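Local coordinates for beta-glucosidase (Pseudoalteromonas sp., PDB 3F95), which is the extra C-terminal beta-sandwich domain of an exo-1,3/1,4-beta-glucanase, a larger enzyme that probably has beta-glucosidase activity, at residues A[71-76]-A[168-173]; A[86-91]-A[152-157]. One frame throughout, in Å; residues are numbered along the deposited sequence. Where two conformers were deposited one is given.

Read from the N terminus, the chain passes through 71-76 in one sheet of the sandwich, 86-91 in the other, 152-157 back in the first and 168-173 again in the second. Contact 1 (71-76 with 168-173) closes a loop of 91 residues; contact 2 (86-91 with 152-157) closes one of 60 and is nested inside it. Both contacts join the two sheets across the core, their centres about 7 Å apart. Within the sheets they are also coupled: strands 67-73 and 149-158 are antiparallel neighbours, as are 87-94 and 161-171, where A169 O and E89 N make a probable hydrogen bond at 2.7 Å.

Contact 1 (A[71-76]-A[168-173]); sequences LSYLEP and VALTIK
L71 meets V168 methyl to methyl across the core of a beta-sandwich, each residue belonging to a different sheet of this galactose-binding-like domain. Strands 67-73 and 161-171 face each other here without a hydrogen bond between the two segments, and their touching parts run 46° apart. From L71 CB the side chain leads inward, but CB is still 5.8 Å from V168 CG1. L71 CG, set anti to the backbone N (chi1 174°), is 5.3 Å from V168 CG1. There the side chain forks: CD1 turns aside, while CD2 runs on to V168 CG1 at 3.8 Å and lies 4.1 Å from V168 CB. The two side chains therefore meet tip to tip. Within its own sheet L71 packs on W20 and L154; V168 touches L88 and L90 of the neighbouring strand 87-94.

A second, lighter touch lies farther along. The ring of Y73 extends from the opposite direction to L170, and the L170 methyl CD1 stands 3.9 Å from Y73 OH, almost in line with the CZ-OH bond. The phenol thus reaches the facing sheet with its oxygen rather than with a ring face. Beyond the contact, where strand 161-171 ends, T171 OG1 donates to K173 O at 2.9 Å from 61° out of the carbonyl plane.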
ATOM      1  N   LEU A  71      -0.446   4.766  -2.613  1.00 14.38           N
ATOM      2  CA  LEU A  71       0.826   5.417  -2.443  1.00 14.56           C
ATOM      3  C   LEU A  71       1.287   5.665  -3.884  1.00 14.70           C
ATOM      4  O   LEU A  71       1.510   4.714  -4.654  1.00 14.97           O
ATOM      5  CB  LEU A  71       1.802   4.501  -1.691  1.00 14.35           C
ATOM      6  CG  LEU A  71       3.230   5.002  -1.550  1.00 15.25           C
ATOM      7  CD1 LEU A  71       3.302   6.311  -0.789  1.00 15.89           C
ATOM      8  CD2 LEU A  71       4.080   3.898  -0.869  1.00 14.69           C
ATOM      9  N   SER A  72       1.408   6.934  -4.255  1.00 14.79           N
ATOM     10  CA  SER A  72       1.455   7.283  -5.674  0.50 14.86           C
ATOM     11  C   SER A  72       2.604   8.229  -6.013  1.00 15.57           C
ATOM     12  O   SER A  72       3.079   8.971  -5.160  1.00 14.75           O
ATOM     13  CB  SER A  72       0.101   7.844  -6.132  0.50 14.99           C
ATOM     14  OG  SER A  72      -0.087   9.158  -5.658  0.50 18.37           O
ATOM     15  N   TYR A  73       3.058   8.149  -7.265  1.00 16.09           N
ATOM     16  CA  TYR A  73       4.111   9.012  -7.772  1.00 17.96           C
ATOM     17  C   TYR A  73       3.470  10.336  -8.215  1.00 19.39           C
ATOM     18  O   TYR A  73       2.389  10.348  -8.805  1.00 20.33           O
ATOM     19  CB  TYR A  73       4.802   8.342  -8.970  1.00 18.75           C
ATOM     20  CG  TYR A  73       5.582   7.082  -8.628  1.00 17.88           C
ATOM     21  CD1 TYR A  73       6.920   7.153  -8.259  1.00 19.47           C
ATOM     22  CD2 TYR A  73       4.987   5.827  -8.704  1.00 21.12           C
ATOM     23  CE1 TYR A  73       7.647   6.004  -7.954  1.00 20.64           C
ATOM     24  CE2 TYR A  73       5.715   4.676  -8.407  1.00 20.39           C
ATOM     25  CZ  TYR A  73       7.039   4.778  -8.029  1.00 20.98           C
ATOM     26  OH  TYR A  73       7.763   3.620  -7.717  1.00 21.69           O
ATOM     27  N   LEU A  74       4.123  11.446  -7.927  1.00 20.90           N
ATOM     28  CA  LEU A  74       3.544  12.742  -8.284  1.00 23.43           C
ATOM     29  C   LEU A  74       3.420  12.914  -9.809  1.00 25.01           C
ATOM     30  O   LEU A  74       2.461  13.522 -10.301  1.00 25.36           O
ATOM     31  CB  LEU A  74       4.258  13.881  -7.550  1.00 24.01           C
ATOM     32  CG  LEU A  74       3.842  13.912  -6.054  1.00 24.73           C
ATOM     33  CD1 LEU A  74       4.642  14.905  -5.251  1.00 26.20           C
ATOM     34  CD2 LEU A  74       2.346  14.194  -5.892  1.00 27.31           C
ATOM     35  N   GLU A  75       4.347  12.308 -10.553  1.00 26.57           N
ATOM     36  CA  GLU A  75       4.184  12.160 -12.000  0.50 27.85           C
ATOM     37  C   GLU A  75       4.524  10.730 -12.374  1.00 28.75           C
ATOM     38  O   GLU A  75       5.373  10.136 -11.726  1.00 29.08           O
ATOM     39  CB  GLU A  75       5.081  13.134 -12.760  0.50 27.89           C
ATOM     40  CG  GLU A  75       6.558  12.981 -12.468  0.50 28.26           C
ATOM     41  CD  GLU A  75       7.422  13.835 -13.370  0.50 29.27           C
ATOM     42  OE1 GLU A  75       8.505  13.353 -13.762  0.50 29.75           O
ATOM     43  OE2 GLU A  75       7.025  14.982 -13.683  0.50 29.60           O
ATOM     44  N   PRO A  76       3.843  10.167 -13.398  1.00 29.88           N
ATOM     45  CA  PRO A  76       4.169   8.826 -13.879  1.00 30.11           C
ATOM     46  C   PRO A  76       5.682   8.601 -13.992  1.00 30.27           C
ATOM     47  O   PRO A  76       6.414   9.432 -14.545  1.00 29.67           O
ATOM     48  CB  PRO A  76       3.509   8.757 -15.261  1.00 30.09           C
ATOM     49  CG  PRO A  76       2.710  10.055 -15.438  1.00 30.52           C
ATOM     50  CD  PRO A  76       2.691  10.748 -14.116  1.00 30.03           C
ATOM     51  N   VAL A 168       7.704   0.904   3.336  1.00 14.01           N
ATOM     52  CA  VAL A 168       7.397   0.481   1.978  1.00 14.29           C
ATOM     53  C   VAL A 168       8.580   0.778   1.094  1.00 14.86           C
ATOM     54  O   VAL A 168       9.033   1.935   1.011  1.00 14.82           O
ATOM     55  CB  VAL A 168       6.156   1.223   1.397  1.00 15.27           C
ATOM     56  CG1 VAL A 168       5.795   0.670   0.052  1.00 13.74           C
ATOM     57  CG2 VAL A 168       4.957   1.056   2.327  1.00 12.61           C
ATOM     58  N   ALA A 169       9.091  -0.253   0.422  1.00 14.85           N
ATOM     59  CA  ALA A 169      10.255  -0.044  -0.452  1.00 15.01           C
ATOM     60  C   ALA A 169      10.290  -1.035  -1.595  1.00 16.69           C
ATOM     61  O   ALA A 169       9.788  -2.160  -1.448  1.00 16.67           O
ATOM     62  CB  ALA A 169      11.560  -0.130   0.375  1.00 15.30           C
ATOM     63  N   LEU A 170      10.849  -0.611  -2.745  1.00 17.40           N
ATOM     64  CA  LEU A 170      11.173  -1.547  -3.816  1.00 18.48           C
ATOM     65  C   LEU A 170      12.502  -2.222  -3.446  1.00 19.49           C
ATOM     66  O   LEU A 170      13.412  -1.558  -2.964  1.00 18.37           O
ATOM     67  CB  LEU A 170      11.266  -0.825  -5.164  1.00 19.14           C
ATOM     68  CG  LEU A 170       9.972  -0.242  -5.732  1.00 19.06           C
ATOM     69  CD1 LEU A 170      10.238   0.731  -6.870  1.00 20.56           C
ATOM     70  CD2 LEU A 170       9.035  -1.357  -6.196  1.00 21.68           C
ATOM     71  N   THR A 171      12.589  -3.541  -3.642  1.00 20.16           N
ATOM     72  CA  THR A 171      13.791  -4.280  -3.296  1.00 21.76           C
ATOM     73  C   THR A 171      14.073  -5.396  -4.302  1.00 23.34           C
ATOM     74  O   THR A 171      13.154  -5.945  -4.920  1.00 22.96           O
ATOM     75  CB  THR A 171      13.713  -4.893  -1.871  1.00 21.54           C
ATOM     76  OG1 THR A 171      14.989  -5.458  -1.540  1.00 22.98           O
ATOM     77  CG2 THR A 171      12.660  -5.996  -1.805  1.00 19.91           C
ATOM     78  N   ILE A 172      15.349  -5.745  -4.449  1.00 25.07           N
ATOM     79  CA  ILE A 172      15.695  -6.836  -5.357  1.00 28.12           C
ATOM     80  C   ILE A 172      15.713  -8.144  -4.596  1.00 30.21           C
ATOM     81  O   ILE A 172      15.641  -9.207  -5.206  1.00 31.61           O
ATOM     82  CB  ILE A 172      17.020  -6.601  -6.137  1.00 27.40           C
ATOM     83  CG1 ILE A 172      18.213  -6.473  -5.186  1.00 28.36           C
ATOM     84  CG2 ILE A 172      16.864  -5.377  -7.013  1.00 28.74           C
ATOM     85  CD1 ILE A 172      19.555  -6.340  -5.879  1.00 27.22           C
ATOM     86  N   LYS A 173      15.813  -8.035  -3.268  1.00 32.25           N
ATOM     87  CA  LYS A 173      15.718  -9.187  -2.372  1.00 34.64           C
ATOM     88  C   LYS A 173      14.900  -8.915  -1.103  1.00 34.70           C
ATOM     89  O   LYS A 173      15.255  -8.033  -0.289  1.00 35.37           O
ATOM     90  CB  LYS A 173      17.108  -9.736  -1.990  1.00 35.17           C
ATOM     91  CG  LYS A 173      17.974  -8.808  -1.154  1.00 36.78           C
ATOM     92  CD  LYS A 173      18.548  -9.557   0.049  1.00 39.74           C
ATOM     93  CE  LYS A 173      19.315 -10.791  -0.382  1.00 42.27           C
ATOM     94  NZ  LYS A 173      19.571 -11.765   0.740  1.00 43.84           N
TER

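Contact 2 (A[86-91]-A[152-157])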
ATOM      1  N   GLY A  86      12.070  -7.807  -9.251  1.00 25.59           N
ATOM      2  CA  GLY A  86      12.147  -7.490  -7.829  1.00 23.92           C
ATOM      3  C   GLY A  86      10.794  -7.543  -7.130  1.00 22.06           C
ATOM      4  O   GLY A  86       9.853  -8.217  -7.583  1.00 21.35           O
ATOM      5  N   TYR A  87      10.709  -6.810  -6.026  1.00 20.71           N
ATOM      6  CA  TYR A  87       9.597  -6.899  -5.102  1.00 20.74           C
ATOM      7  C   TYR A  87       9.211  -5.523  -4.620  1.00 19.64           C
ATOM      8  O   TYR A  87      10.073  -4.648  -4.451  1.00 19.69           O
ATOM      9  CB  TYR A  87      10.003  -7.676  -3.841  1.00 21.07           C
ATOM     10  CG  TYR A  87      10.407  -9.086  -4.131  1.00 22.61           C
ATOM     11  CD1 TYR A  87       9.511 -10.129  -3.933  1.00 22.14           C
ATOM     12  CD2 TYR A  87      11.692  -9.380  -4.620  1.00 23.75           C
ATOM     13  CE1 TYR A  87       9.861 -11.428  -4.222  1.00 23.36           C
ATOM     14  CE2 TYR A  87      12.056 -10.693  -4.917  1.00 25.40           C
ATOM     15  CZ  TYR A  87      11.132 -11.703  -4.704  1.00 24.47           C
ATOM     16  OH  TYR A  87      11.472 -13.007  -4.981  1.00 27.67           O
ATOM     17  N   LEU A  88       7.926  -5.341  -4.356  1.00 18.57           N
ATOM     18  CA  LEU A  88       7.541  -4.271  -3.443  1.00 18.91           C
ATOM     19  C   LEU A  88       7.467  -4.912  -2.061  1.00 17.99           C
ATOM     20  O   LEU A  88       6.762  -5.907  -1.881  1.00 18.56           O
ATOM     21  CB  LEU A  88       6.188  -3.653  -3.837  1.00 18.27           C
ATOM     22  CG  LEU A  88       5.742  -2.486  -2.928  1.00 19.19           C
ATOM     23  CD1 LEU A  88       6.574  -1.238  -3.260  1.00 19.32           C
ATOM     24  CD2 LEU A  88       4.244  -2.183  -3.046  1.00 21.36           C
ATOM     25  N   GLU A  89       8.205  -4.362  -1.105  1.00 17.40           N
ATOM     26  CA  GLU A  89       8.131  -4.828   0.273  0.50 17.27           C
ATOM     27  C   GLU A  89       7.460  -3.790   1.153  1.00 17.24           C
ATOM     28  O   GLU A  89       7.683  -2.588   0.993  1.00 16.05           O
ATOM     29  CB  GLU A  89       9.516  -5.178   0.833  0.50 16.98           C
ATOM     30  CG  GLU A  89       9.475  -5.635   2.298  0.50 17.34           C
ATOM     31  CD  GLU A  89      10.855  -5.778   2.951  0.50 18.06           C
ATOM     32  OE1 GLU A  89      11.570  -6.721   2.595  0.50 18.32           O
ATOM     33  OE2 GLU A  89      11.203  -4.967   3.845  0.50 18.90           O
ATOM     34  N   LEU A  90       6.629  -4.256   2.083  1.00 16.33           N
ATOM     35  CA  LEU A  90       5.998  -3.349   3.033  1.00 16.22           C
ATOM     36  C   LEU A  90       5.686  -4.105   4.311  1.00 15.99           C
ATOM     37  O   LEU A  90       5.622  -5.328   4.301  1.00 15.83           O
ATOM     38  CB  LEU A  90       4.704  -2.748   2.450  1.00 16.98           C
ATOM     39  CG  LEU A  90       3.499  -3.697   2.225  1.00 17.58           C
ATOM     40  CD1 LEU A  90       2.174  -2.913   2.087  1.00 22.56           C
ATOM     41  CD2 LEU A  90       3.683  -4.564   1.030  1.00 21.21           C
ATOM     42  N   LYS A  91       5.521  -3.393   5.414  1.00 15.24           N
ATOM     43  CA  LYS A  91       4.944  -4.019   6.596  1.00 15.50           C
ATOM     44  C   LYS A  91       3.462  -3.625   6.651  1.00 15.10           C
ATOM     45  O   LYS A  91       3.099  -2.488   6.329  1.00 14.86           O
ATOM     46  CB  LYS A  91       5.687  -3.591   7.864  1.00 15.58           C
ATOM     47  CG  LYS A  91       7.188  -3.993   7.828  1.00 17.11           C
ATOM     48  CD  LYS A  91       7.916  -3.576   9.101  1.00 17.59           C
ATOM     49  CE  LYS A  91       9.399  -4.035   9.062  1.00 19.58           C
ATOM     50  NZ  LYS A  91      10.124  -3.312   7.970  1.00 20.34           N
ATOM     51  N   ASP A 152       0.494   4.549  -9.441  1.00 20.43           N
ATOM     52  CA  ASP A 152       0.244   4.076  -8.073  1.00 19.48           C
ATOM     53  C   ASP A 152       1.215   2.919  -7.756  1.00 18.33           C
ATOM     54  O   ASP A 152       1.092   1.822  -8.340  1.00 18.39           O
ATOM     55  CB  ASP A 152      -1.218   3.595  -7.944  1.00 19.24           C
ATOM     56  CG  ASP A 152      -2.249   4.735  -7.953  1.00 22.36           C
ATOM     57  OD1 ASP A 152      -1.892   5.953  -7.867  1.00 17.34           O
ATOM     58  OD2 ASP A 152      -3.455   4.374  -8.030  1.00 26.55           O
ATOM     59  N   ALA A 153       2.184   3.159  -6.862  1.00 17.44           N
ATOM     60  CA  ALA A 153       3.060   2.065  -6.369  1.00 16.09           C
ATOM     61  C   ALA A 153       2.232   0.950  -5.687  1.00 16.81           C
ATOM     62  O   ALA A 153       2.482  -0.258  -5.888  1.00 16.30           O
ATOM     63  CB  ALA A 153       4.135   2.612  -5.444  1.00 16.31           C
ATOM     64  N   LEU A 154       1.242   1.363  -4.895  1.00 16.60           N
ATOM     65  CA  LEU A 154       0.213   0.468  -4.383  1.00 17.32           C
ATOM     66  C   LEU A 154      -1.155   1.144  -4.336  1.00 16.52           C
ATOM     67  O   LEU A 154      -1.256   2.356  -4.182  1.00 15.86           O
ATOM     68  CB  LEU A 154       0.589  -0.071  -2.992  1.00 18.57           C
ATOM     69  CG  LEU A 154       0.520   0.791  -1.748  1.00 19.21           C
ATOM     70  CD1 LEU A 154      -0.874   0.819  -1.117  1.00 22.51           C
ATOM     71  CD2 LEU A 154       1.558   0.302  -0.700  1.00 18.99           C
ATOM     72  N   ARG A 155      -2.201   0.348  -4.440  1.00 16.54           N
ATOM     73  CA  ARG A 155      -3.555   0.857  -4.338  1.00 16.58           C
ATOM     74  C   ARG A 155      -4.361  -0.183  -3.577  1.00 16.16           C
ATOM     75  O   ARG A 155      -4.319  -1.374  -3.914  1.00 17.15           O
ATOM     76  CB  ARG A 155      -4.123   1.091  -5.744  1.00 16.98           C
ATOM     77  CG  ARG A 155      -5.557   1.603  -5.757  1.00 16.45           C
ATOM     78  CD  ARG A 155      -6.151   1.565  -7.179  1.00 20.31           C
ATOM     79  NE  ARG A 155      -5.294   2.228  -8.138  1.00 25.46           N
ATOM     80  CZ  ARG A 155      -5.093   1.827  -9.389  1.00 24.74           C
ATOM     81  NH1 ARG A 155      -5.697   0.742  -9.877  1.00 27.04           N
ATOM     82  NH2 ARG A 155      -4.283   2.530 -10.155  1.00 25.90           N
ATOM     83  N   ILE A 156      -5.039   0.243  -2.517  1.00 14.65           N
ATOM     84  CA  ILE A 156      -5.914  -0.662  -1.765  1.00 14.17           C
ATOM     85  C   ILE A 156      -7.336  -0.106  -1.855  1.00 14.56           C
ATOM     86  O   ILE A 156      -7.583   1.048  -1.518  1.00 13.79           O
ATOM     87  CB  ILE A 156      -5.470  -0.787  -0.293  1.00 14.61           C
ATOM     88  CG1 ILE A 156      -4.038  -1.381  -0.238  1.00 14.41           C
ATOM     89  CG2 ILE A 156      -6.479  -1.653   0.505  1.00 15.52           C
ATOM     90  CD1 ILE A 156      -3.394  -1.242   1.130  1.00 13.18           C
ATOM     91  N   THR A 157      -8.249  -0.943  -2.321  1.00 14.51           N
ATOM     92  CA  THR A 157      -9.652  -0.576  -2.488  1.00 14.80           C
ATOM     93  C   THR A 157     -10.539  -1.490  -1.647  1.00 15.15           C
ATOM     94  O   THR A 157     -10.382  -2.730  -1.663  1.00 15.04           O
ATOM     95  CB  THR A 157     -10.037  -0.646  -3.978  1.00 14.04           C
ATOM     96  OG1 THR A 157      -9.127   0.164  -4.740  1.00 15.91           O
ATOM     97  CG2 THR A 157     -11.460  -0.114  -4.177  1.00 16.51           C
TER
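L88 and L90, two residues apart on one strand, both point across the sandwich toward L154 on the facing sheet. L154 answers with one branch: its CD2 reaches the region between the two leucines, 4.3 Å from L90 CD1. L88 CD2 lies at the same 4.3 Å from L154 CD2, and slightly nearer, at 4.2 Å, to L154 CB. The other methyl of L154, CD1, turns away from segment 86-91. L88 holds its CG anti to the backbone N (chi1 -178°), which carries CD2 along the flank of L154 as far as the backbone, where it rests 3.9 Å from A153 O. The leucine contacts are loose van der Waals touches; at A153 O a methyl lies against a carbonyl oxygen, and no hydrogen bond joins the segments.

On the facing strand A153 and L154 form a classic beta bulge opposite L71. In an unbroken strand D152 and R155 would point to opposite faces; the extra residue brings both to the side turned away from L88 and L90. There the guanidinium of R155 grips D152 side-on with two nitrogens, both on a single oxygen. NE donates to D152 OD2 at 2.8 Å, where the oxygen uses its anti lone pair. NH2 donates to the same OD2 at 2.9 Å, from 42° above the carboxylate plane. OD2 lies at the edge of the guanidinium, within 5° of its plane, and the salt bridge spans the bulge.

The hydrophobic junction lies close to the centre of the chain. M107 of strand 102-108 packs on both L88 and A153, and I136 of strand 132-137 touches L90. Strand 87-94 runs between strands 132-137 and 161-171 in its sheet, while strand 149-158 pairs with 67-73 and 102-108 in the other.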